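Local structure of BexL (Amycolatopsis orientalis, 4XRW) at residues A45-P48 and P53-F56; H59-R62 and E67-R70; R70-A75 and P79-S84. The protein probably cyclises and aromatises the nascent polyketide chain made by a type II polyketide synthase in BE-7585A biosynthesis, acting as a di-domain aromatase/cyclase. One frame throughout, in Å; residues are numbered along the deposited sequence.

Contact 1 of 3, residues A45-P48 and P53-F56; sequences ANWP and PTVF
Pro48 and Thr54 carry this contact, and no hydrogen bond joins 45-48 to 53-56 directly. The pyrrolidine ring of Pro48 lies against the start of strand 54-59, meeting backbone more than side chain: its CG rests on the carbonyl of Val55, 3.5 Å from Val55 O. A CA-H...O contact adds to this, Pro48 CA to Thr54 O at 3.5 Å, with an angle of 131° at the hydrogen. The apolar contact is made next to it in the chain, where Trp47 offers its CB to the methyl of Thr54, CG2 to CB 3.9 Å. Thr54 places this methyl anti to its backbone N, with OG1 beside that N (chi1 -57°), which turns the methyl to Trp47 and leads OG1 to a bound MES.

Polar atoms here find their bonds outside the two segments. Lys249, from the second half of the chain, donates NZ to both Pro48 O and Thr54 O and so ties helix and strand together across the domain interface. Trp47 NE1 bonds Val41 O, and Thr54 OG1 bonds a sulfonate oxygen of the MES, probably taken up from the crystallisation liquor. A classic beta bulge sets two successive residues, Val55 and Phe56, opposite Trp72 alone. The short helix 47-50 leads through a brief loop into edge strand 54-59 of a helix-grip fold, beside a pocket that the MES may mark.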
loop_
_atom_site.group_PDB
_atom_site.type_symbol
_atom_site.label_atom_id
_atom_site.label_comp_id
_atom_site.label_asym_id
_atom_site.label_seq_id
_atom_site.Cartn_x
_atom_site.Cartn_y
_atom_site.Cartn_z
ATOM N N ALA A 45 -7.175 6.440 1.493
ATOM C CA ALA A 45 -6.375 5.849 2.540
ATOM C C ALA A 45 -6.536 4.311 2.471
ATOM O O ALA A 45 -5.663 3.556 2.935
ATOM C CB ALA A 45 -6.799 6.401 3.909
ATOM N N ASN A 46 -7.631 3.851 1.863
ATOM C CA ASN A 46 -7.907 2.413 1.756
ATOM C C ASN A 46 -7.281 1.719 0.550
ATOM O O ASN A 46 -7.319 0.498 0.446
ATOM C CB ASN A 46 -9.401 2.149 1.695
ATOM C CG ASN A 46 -10.106 2.558 2.958
ATOM O OD1 ASN A 46 -9.853 1.991 4.019
ATOM N ND2 ASN A 46 -10.978 3.559 2.863
ATOM N N TRP A 47 -6.743 2.477 -0.387
ATOM C CA TRP A 47 -6.326 1.844 -1.632
ATOM C C TRP A 47 -5.250 0.782 -1.422
ATOM O O TRP A 47 -5.320 -0.240 -2.066
ATOM C CB TRP A 47 -5.829 2.880 -2.619
ATOM C CG TRP A 47 -6.946 3.614 -3.349
ATOM C CD1 TRP A 47 -8.238 3.738 -2.976
ATOM C CD2 TRP A 47 -6.814 4.306 -4.596
ATOM N NE1 TRP A 47 -8.941 4.491 -3.922
ATOM C CE2 TRP A 47 -8.080 4.854 -4.913
ATOM C CE3 TRP A 47 -5.741 4.528 -5.463
ATOM C CZ2 TRP A 47 -8.288 5.617 -6.056
ATOM C CZ3 TRP A 47 -5.949 5.271 -6.593
ATOM C CH2 TRP A 47 -7.219 5.811 -6.882
ATOM N N PRO A 48 -4.262 1.038 -0.540
ATOM C CA PRO A 48 -3.218 -0.005 -0.438
ATOM C C PRO A 48 -3.797 -1.351 0.009
ATOM O O PRO A 48 -3.242 -2.416 -0.303
ATOM C CB PRO A 48 -2.233 0.584 0.583
ATOM C CG PRO A 48 -2.342 2.097 0.320
ATOM C CD PRO A 48 -3.868 2.272 0.174
ATOM N N PRO A 53 -1.079 -3.168 -6.046
ATOM C CA PRO A 53 0.066 -2.343 -6.443
ATOM C C PRO A 53 0.225 -1.019 -5.700
ATOM O O PRO A 53 1.307 -0.448 -5.749
ATOM C CB PRO A 53 -0.186 -2.073 -7.934
ATOM C CG PRO A 53 -1.134 -3.165 -8.360
ATOM C CD PRO A 53 -2.035 -3.338 -7.148
ATOM N N THR A 54 -0.825 -0.521 -5.072
ATOM C CA THR A 54 -0.809 0.836 -4.526
ATOM C C THR A 54 -0.021 0.867 -3.218
ATOM O O THR A 54 -0.285 0.106 -2.291
ATOM C CB THR A 54 -2.230 1.383 -4.292
ATOM O OG1 THR A 54 -2.974 1.351 -5.528
ATOM C CG2 THR A 54 -2.161 2.793 -3.824
ATOM N N VAL A 55 0.937 1.781 -3.144
ATOM C CA VAL A 55 1.697 1.974 -1.897
ATOM C C VAL A 55 1.120 3.104 -1.045
ATOM O O VAL A 55 1.039 2.990 0.194
ATOM C CB VAL A 55 3.185 2.230 -2.200
ATOM C CG1 VAL A 55 3.959 2.407 -0.916
ATOM C CG2 VAL A 55 3.750 1.045 -3.025
ATOM N N PHE A 56 0.718 4.204 -1.664
ATOM C CA PHE A 56 0.157 5.326 -0.902
ATOM C C PHE A 56 -0.535 6.284 -1.868
ATOM O O PHE A 56 -0.167 6.346 -3.028
ATOM C CB PHE A 56 1.256 6.058 -0.135
ATOM C CG PHE A 56 0.782 7.153 0.755
ATOM C CD1 PHE A 56 -0.045 6.877 1.822
ATOM C CD2 PHE A 56 1.207 8.461 0.565
ATOM C CE1 PHE A 56 -0.473 7.894 2.662
ATOM C CE2 PHE A 56 0.772 9.462 1.415
ATOM C CZ PHE A 56 -0.073 9.153 2.451
#

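Contact 2 of 3, residues H59-R62 and E67-R70; sequences HVER and ERIR
A classic beta bulge shapes this corner of the sheet, where the chain leaves strand 54-59: two residues, Val60 and Glu61, share the single partner Arg68 of strand 67-73. Val60 N and Glu61 N approach Arg68 O from the same face of its carbonyl plane, at 2.8 Å from Val60 N and 3.2 Å from Glu61 N, so one oxygen holds two successive amides. In return Arg68 N donates to Glu61 O, in the carbonyl plane and on a lone pair.

On the side of His59 and Ile69, the imidazole gives NE2 to Glu67 OE1 over 3.1 Å. The carboxylate oxygen lies in the ring plane, yet the ring comes at it from above the carboxylate, the two planes standing 89° apart. Ile69 CG2 sits over the centre of one imidazole face, a CH-pi contact 3.9 Å from CG2 to the ring centroid. Glu67 OE2 is taken by a salt bridge with Arg86, which together with His59 fixes the carboxylate's rotation.

The opposite face carries Glu61 and Arg68. A bend at chi3 (63°) brings Arg68 NH1 to Glu61 OE2, a 3.3 Å salt bridge met from above the carboxylate plane; Arg68 NE pairs with Glu100. Val60 CG1 lies over one guanidinium face, 3.6 Å from Arg68 NH1. Such a one-residue register shift is the mark of a beta bulge, here of the classic kind, where the chain turns a corner at Val60 past the end of edge strand 54-59.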
loop_
_atom_site.group_PDB
_atom_site.type_symbol
_atom_site.label_atom_id
_atom_site.label_comp_id
_atom_site.label_asym_id
_atom_site.label_seq_id
_atom_site.Cartn_x
_atom_site.Cartn_y
_atom_site.Cartn_z
ATOM N N HIS A 59 -3.434 13.759 -1.376
ATOM C CA HIS A 59 -4.131 14.762 -2.157
ATOM C C HIS A 59 -3.204 15.871 -2.613
ATOM O O HIS A 59 -2.314 16.311 -1.876
ATOM C CB HIS A 59 -5.274 15.347 -1.361
ATOM C CG HIS A 59 -6.509 14.519 -1.391
ATOM N ND1 HIS A 59 -6.658 13.381 -0.632
ATOM C CD2 HIS A 59 -7.661 14.667 -2.086
ATOM C CE1 HIS A 59 -7.848 12.857 -0.863
ATOM N NE2 HIS A 59 -8.477 13.621 -1.740
ATOM N N VAL A 60 -3.438 16.307 -3.842
ATOM C CA VAL A 60 -2.793 17.472 -4.428
ATOM C C VAL A 60 -3.734 18.681 -4.314
ATOM O O VAL A 60 -3.306 19.802 -4.056
ATOM C CB VAL A 60 -2.441 17.228 -5.893
ATOM C CG1 VAL A 60 -1.792 18.456 -6.502
ATOM C CG2 VAL A 60 -1.515 16.002 -6.036
ATOM N N GLU A 61 -5.015 18.432 -4.500
ATOM C CA GLU A 61 -6.056 19.456 -4.490
ATOM C C GLU A 61 -7.294 18.825 -3.895
ATOM O O GLU A 61 -7.778 17.808 -4.406
ATOM C CB GLU A 61 -6.338 19.940 -5.914
ATOM C CG GLU A 61 -6.248 21.411 -6.192
ATOM C CD GLU A 61 -6.397 21.687 -7.689
ATOM O OE1 GLU A 61 -7.545 21.580 -8.188
ATOM O OE2 GLU A 61 -5.366 21.955 -8.371
ATOM N N ARG A 62 -7.820 19.418 -2.827
ATOM C CA ARG A 62 -9.017 18.902 -2.171
ATOM C C ARG A 62 -10.215 19.770 -2.542
ATOM O O ARG A 62 -10.057 20.960 -2.832
ATOM C CB ARG A 62 -8.829 18.874 -0.650
ATOM C CG ARG A 62 -7.542 18.186 -0.195
ATOM C CD ARG A 62 -7.318 18.316 1.302
ATOM N NE ARG A 62 -6.207 17.484 1.743
ATOM C CZ ARG A 62 -4.925 17.761 1.516
ATOM N NH1 ARG A 62 -4.582 18.861 0.857
ATOM N NH2 ARG A 62 -3.988 16.935 1.949
ATOM N N GLU A 67 -11.395 16.637 -7.045
ATOM C CA GLU A 67 -10.136 16.548 -6.322
ATOM C C GLU A 67 -9.024 16.057 -7.240
ATOM O O GLU A 67 -9.301 15.473 -8.274
ATOM C CB GLU A 67 -10.289 15.612 -5.145
ATOM C CG GLU A 67 -10.487 14.169 -5.551
ATOM C CD GLU A 67 -10.667 13.252 -4.363
ATOM O OE1 GLU A 67 -11.126 13.730 -3.299
ATOM O OE2 GLU A 67 -10.341 12.056 -4.506
ATOM N N ARG A 68 -7.780 16.312 -6.869
ATOM C CA ARG A 68 -6.638 15.719 -7.554
ATOM C C ARG A 68 -5.807 14.957 -6.542
ATOM O O ARG A 68 -5.552 15.444 -5.435
ATOM C CB ARG A 68 -5.789 16.774 -8.239
ATOM C CG ARG A 68 -6.548 17.529 -9.293
ATOM C CD ARG A 68 -5.715 18.721 -9.789
ATOM N NE ARG A 68 -4.487 18.271 -10.438
ATOM C CZ ARG A 68 -3.287 18.830 -10.285
ATOM N NH1 ARG A 68 -3.118 19.895 -9.509
ATOM N NH2 ARG A 68 -2.247 18.323 -10.924
ATOM N N ILE A 69 -5.394 13.753 -6.927
ATOM C CA ILE A 69 -4.657 12.871 -6.027
ATOM C C ILE A 69 -3.375 12.432 -6.714
ATOM O O ILE A 69 -3.255 12.477 -7.948
ATOM C CB ILE A 69 -5.491 11.613 -5.586
ATOM C CG1 ILE A 69 -5.970 10.811 -6.824
ATOM C CG2 ILE A 69 -6.621 12.038 -4.703
ATOM C CD1 ILE A 69 -6.616 9.494 -6.502
ATOM N N ARG A 70 -2.406 12.098 -5.878
ATOM C CA ARG A 70 -1.115 11.577 -6.284
ATOM C C ARG A 70 -1.015 10.162 -5.752
ATOM O O ARG A 70 -1.193 9.927 -4.558
ATOM C CB ARG A 70 0.063 12.431 -5.762
ATOM C CG ARG A 70 1.368 11.965 -6.361
ATOM C CD ARG A 70 2.571 12.820 -5.988
ATOM N NE ARG A 70 2.362 14.219 -6.346
ATOM C CZ ARG A 70 2.613 14.740 -7.544
ATOM N NH1 ARG A 70 3.097 13.986 -8.528
ATOM N NH2 ARG A 70 2.369 16.030 -7.758
#

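Contact 3 of 3, residues R70-A75 and P79-S84; sequences RIWATA and PKNWTS
Ile71 N to Trp82 O, at 2.9 Å, is the shortest polar bond between the antiparallel strands 70-73 and 80-84, and it is almost straight (174°). Trp82 N answers to Ile71 O, and Ala73 and Lys80 repeat the reciprocal pair nearer the turn. Thr74 O and Pro79 N also come close, but the proline has no hydrogen to give.

On the face of Ile71 and Ala73, the indole of Trp82 lies across both neighbours. Its CG sits between its own backbone N and carbonyl carbon (chi1 69°), folding the ring over the adjoining strand. Ile71 CG2 packs over a face of the six-membered ring, 4.1 Å from its centroid, while Ile71 CD1 touches Trp82 NE1 at 3.5 Å. Ala73 CB meets the far end of the indole, 3.8 Å from Trp82 CH2.

The other face is more polar. Arg70 NH1 donates to Asn81 OD1 over 3.0 Å; the oxygen lies in the guanidinium plane, but the donor is tilted 35° from the amide carbonyl plane. Thr83 CG2 lies over a guanidinium face. Asn81 CB in turn covers the five-membered ring of Trp72 at 3.7 Å from its centroid, a CH-pi contact.

Thr83 OG1 is held by Glu100. The hairpin of strands 67-73 and 80-89 lies between strands 54-59 and 94-99 in the sheet. It also reaches the second half of the chain: Trp72 in the strand meets Phe241 edge-to-face, while Pro79 by the turn packs on strands 217-225 and 231-241.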
loop_
_atom_site.group_PDB
_atom_site.type_symbol
_atom_site.label_atom_id
_atom_site.label_comp_id
_atom_site.label_asym_id
_atom_site.label_seq_id
_atom_site.Cartn_x
_atom_site.Cartn_y
_atom_site.Cartn_z
ATOM N N ARG A 70 -2.406 12.098 -5.878
ATOM C CA ARG A 70 -1.115 11.577 -6.284
ATOM C C ARG A 70 -1.015 10.162 -5.752
ATOM O O ARG A 70 -1.193 9.927 -4.558
ATOM C CB ARG A 70 0.063 12.431 -5.762
ATOM C CG ARG A 70 1.368 11.965 -6.361
ATOM C CD ARG A 70 2.571 12.820 -5.988
ATOM N NE ARG A 70 2.362 14.219 -6.346
ATOM C CZ ARG A 70 2.613 14.740 -7.544
ATOM N NH1 ARG A 70 3.097 13.986 -8.528
ATOM N NH2 ARG A 70 2.369 16.030 -7.758
ATOM N N ILE A 71 -0.771 9.239 -6.673
ATOM C CA ILE A 71 -0.774 7.810 -6.408
ATOM C C ILE A 71 0.658 7.309 -6.572
ATOM O O ILE A 71 1.302 7.569 -7.593
ATOM C CB ILE A 71 -1.671 7.060 -7.374
ATOM C CG1 ILE A 71 -3.128 7.525 -7.263
ATOM C CG2 ILE A 71 -1.595 5.576 -7.133
ATOM C CD1 ILE A 71 -3.871 7.429 -8.581
ATOM N N TRP A 72 1.157 6.617 -5.553
ATOM C CA TRP A 72 2.409 5.883 -5.660
ATOM C C TRP A 72 2.087 4.373 -5.724
ATOM O O TRP A 72 1.351 3.830 -4.878
ATOM C CB TRP A 72 3.347 6.169 -4.464
ATOM C CG TRP A 72 3.920 7.527 -4.358
ATOM C CD1 TRP A 72 5.184 7.956 -4.742
ATOM C CD2 TRP A 72 3.279 8.652 -3.809
ATOM N NE1 TRP A 72 5.334 9.271 -4.456
ATOM C CE2 TRP A 72 4.173 9.732 -3.898
ATOM C CE3 TRP A 72 2.034 8.858 -3.240
ATOM C CZ2 TRP A 72 3.854 10.985 -3.429
ATOM C CZ3 TRP A 72 1.717 10.122 -2.781
ATOM C CH2 TRP A 72 2.625 11.166 -2.888
ATOM N N ALA A 73 2.671 3.684 -6.699
ATOM C CA ALA A 73 2.423 2.259 -6.902
ATOM C C ALA A 73 3.642 1.511 -7.416
ATOM O O ALA A 73 4.617 2.109 -7.915
ATOM C CB ALA A 73 1.273 2.062 -7.866
ATOM N N THR A 74 3.575 0.195 -7.305
ATOM C CA THR A 74 4.738 -0.665 -7.601
ATOM C C THR A 74 4.980 -0.829 -9.101
ATOM O O THR A 74 6.127 -1.044 -9.528
ATOM C CB THR A 74 4.564 -2.042 -6.909
ATOM O OG1 THR A 74 3.328 -2.630 -7.321
ATOM C CG2 THR A 74 4.476 -1.840 -5.423
ATOM N N ALA A 75 3.928 -0.693 -9.916
ATOM C CA ALA A 75 4.063 -0.701 -11.380
ATOM C C ALA A 75 4.932 -1.855 -11.926
ATOM O O ALA A 75 5.884 -1.653 -12.691
ATOM C CB ALA A 75 4.614 0.645 -11.848
ATOM N N PRO A 79 8.558 1.083 -9.503
ATOM C CA PRO A 79 7.632 1.992 -8.830
ATOM C C PRO A 79 7.629 3.391 -9.393
ATOM O O PRO A 79 8.660 3.893 -9.839
ATOM C CB PRO A 79 8.143 2.021 -7.387
ATOM C CG PRO A 79 8.942 0.767 -7.248
ATOM C CD PRO A 79 9.563 0.526 -8.583
ATOM N N LYS A 80 6.472 4.038 -9.309
ATOM C CA LYS A 80 6.312 5.360 -9.883
ATOM C C LYS A 80 5.136 6.054 -9.240
ATOM O O LYS A 80 4.386 5.438 -8.485
ATOM C CB LYS A 80 6.102 5.272 -11.389
ATOM C CG LYS A 80 4.914 4.423 -11.807
ATOM C CD LYS A 80 4.801 4.312 -13.372
ATOM C CE LYS A 80 6.154 3.964 -14.107
ATOM N NZ LYS A 80 6.811 2.599 -13.862
ATOM N N ASN A 81 5.049 7.361 -9.455
ATOM C CA ASN A 81 3.860 8.099 -9.054
ATOM C C ASN A 81 3.258 8.836 -10.243
ATOM O O ASN A 81 3.939 9.122 -11.235
ATOM C CB ASN A 81 4.137 9.047 -7.883
ATOM C CG ASN A 81 4.800 10.335 -8.274
ATOM O OD1 ASN A 81 4.173 11.213 -8.866
ATOM N ND2 ASN A 81 6.049 10.495 -7.883
ATOM N N TRP A 82 1.960 9.093 -10.132
ATOM C CA TRP A 82 1.225 9.883 -11.134
ATOM C C TRP A 82 0.048 10.567 -10.444
ATOM O O TRP A 82 -0.263 10.288 -9.288
ATOM C CB TRP A 82 0.755 9.011 -12.293
ATOM C CG TRP A 82 -0.317 8.036 -11.971
ATOM C CD1 TRP A 82 -1.663 8.214 -12.105
ATOM C CD2 TRP A 82 -0.132 6.708 -11.478
ATOM N NE1 TRP A 82 -2.332 7.069 -11.728
ATOM C CE2 TRP A 82 -1.408 6.133 -11.334
ATOM C CE3 TRP A 82 0.997 5.953 -11.142
ATOM C CZ2 TRP A 82 -1.594 4.841 -10.862
ATOM C CZ3 TRP A 82 0.811 4.657 -10.673
ATOM C CH2 TRP A 82 -0.474 4.113 -10.548
ATOM N N THR A 83 -0.572 11.508 -11.139
ATOM C CA THR A 83 -1.718 12.207 -10.585
ATOM C C THR A 83 -2.958 11.893 -11.413
ATOM O O THR A 83 -2.887 11.518 -12.602
ATOM C CB THR A 83 -1.477 13.729 -10.526
ATOM O OG1 THR A 83 -1.104 14.193 -11.825
ATOM C CG2 THR A 83 -0.356 14.053 -9.561
ATOM N N SER A 84 -4.074 11.994 -10.727
ATOM C CA SER A 84 -5.389 11.685 -11.235
ATOM C C SER A 84 -6.355 12.738 -10.703
ATOM O O SER A 84 -6.284 13.159 -9.530
ATOM C CB SER A 84 -5.809 10.269 -10.792
ATOM O OG SER A 84 -7.064 9.880 -11.360
#

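In the fold
All three contacts follow the chain through the edge of one antiparallel sheet, and all are partly buried. The centre of contact 1 is about 4 Å from the centre of the chain, that of contact 2 about 18 Å. Contact 1 relies on carbon contacts to backbone oxygens and a methyl, with no direct hydrogen bond. Contact 2 is the richest in charge and has an exposed touching residue, Glu61; contacts 1 and 3 have none. Contact 3 pairs strand hydrogen bonds with an aromatic face. Contacts 2 and 3 share Arg70 and use opposite edges of strand 67-73. Contact 1 reaches that strand too, through Val55 N to Trp72 O at 2.7 Å, while the Trp47 ring packs on Ile69 and Ile71.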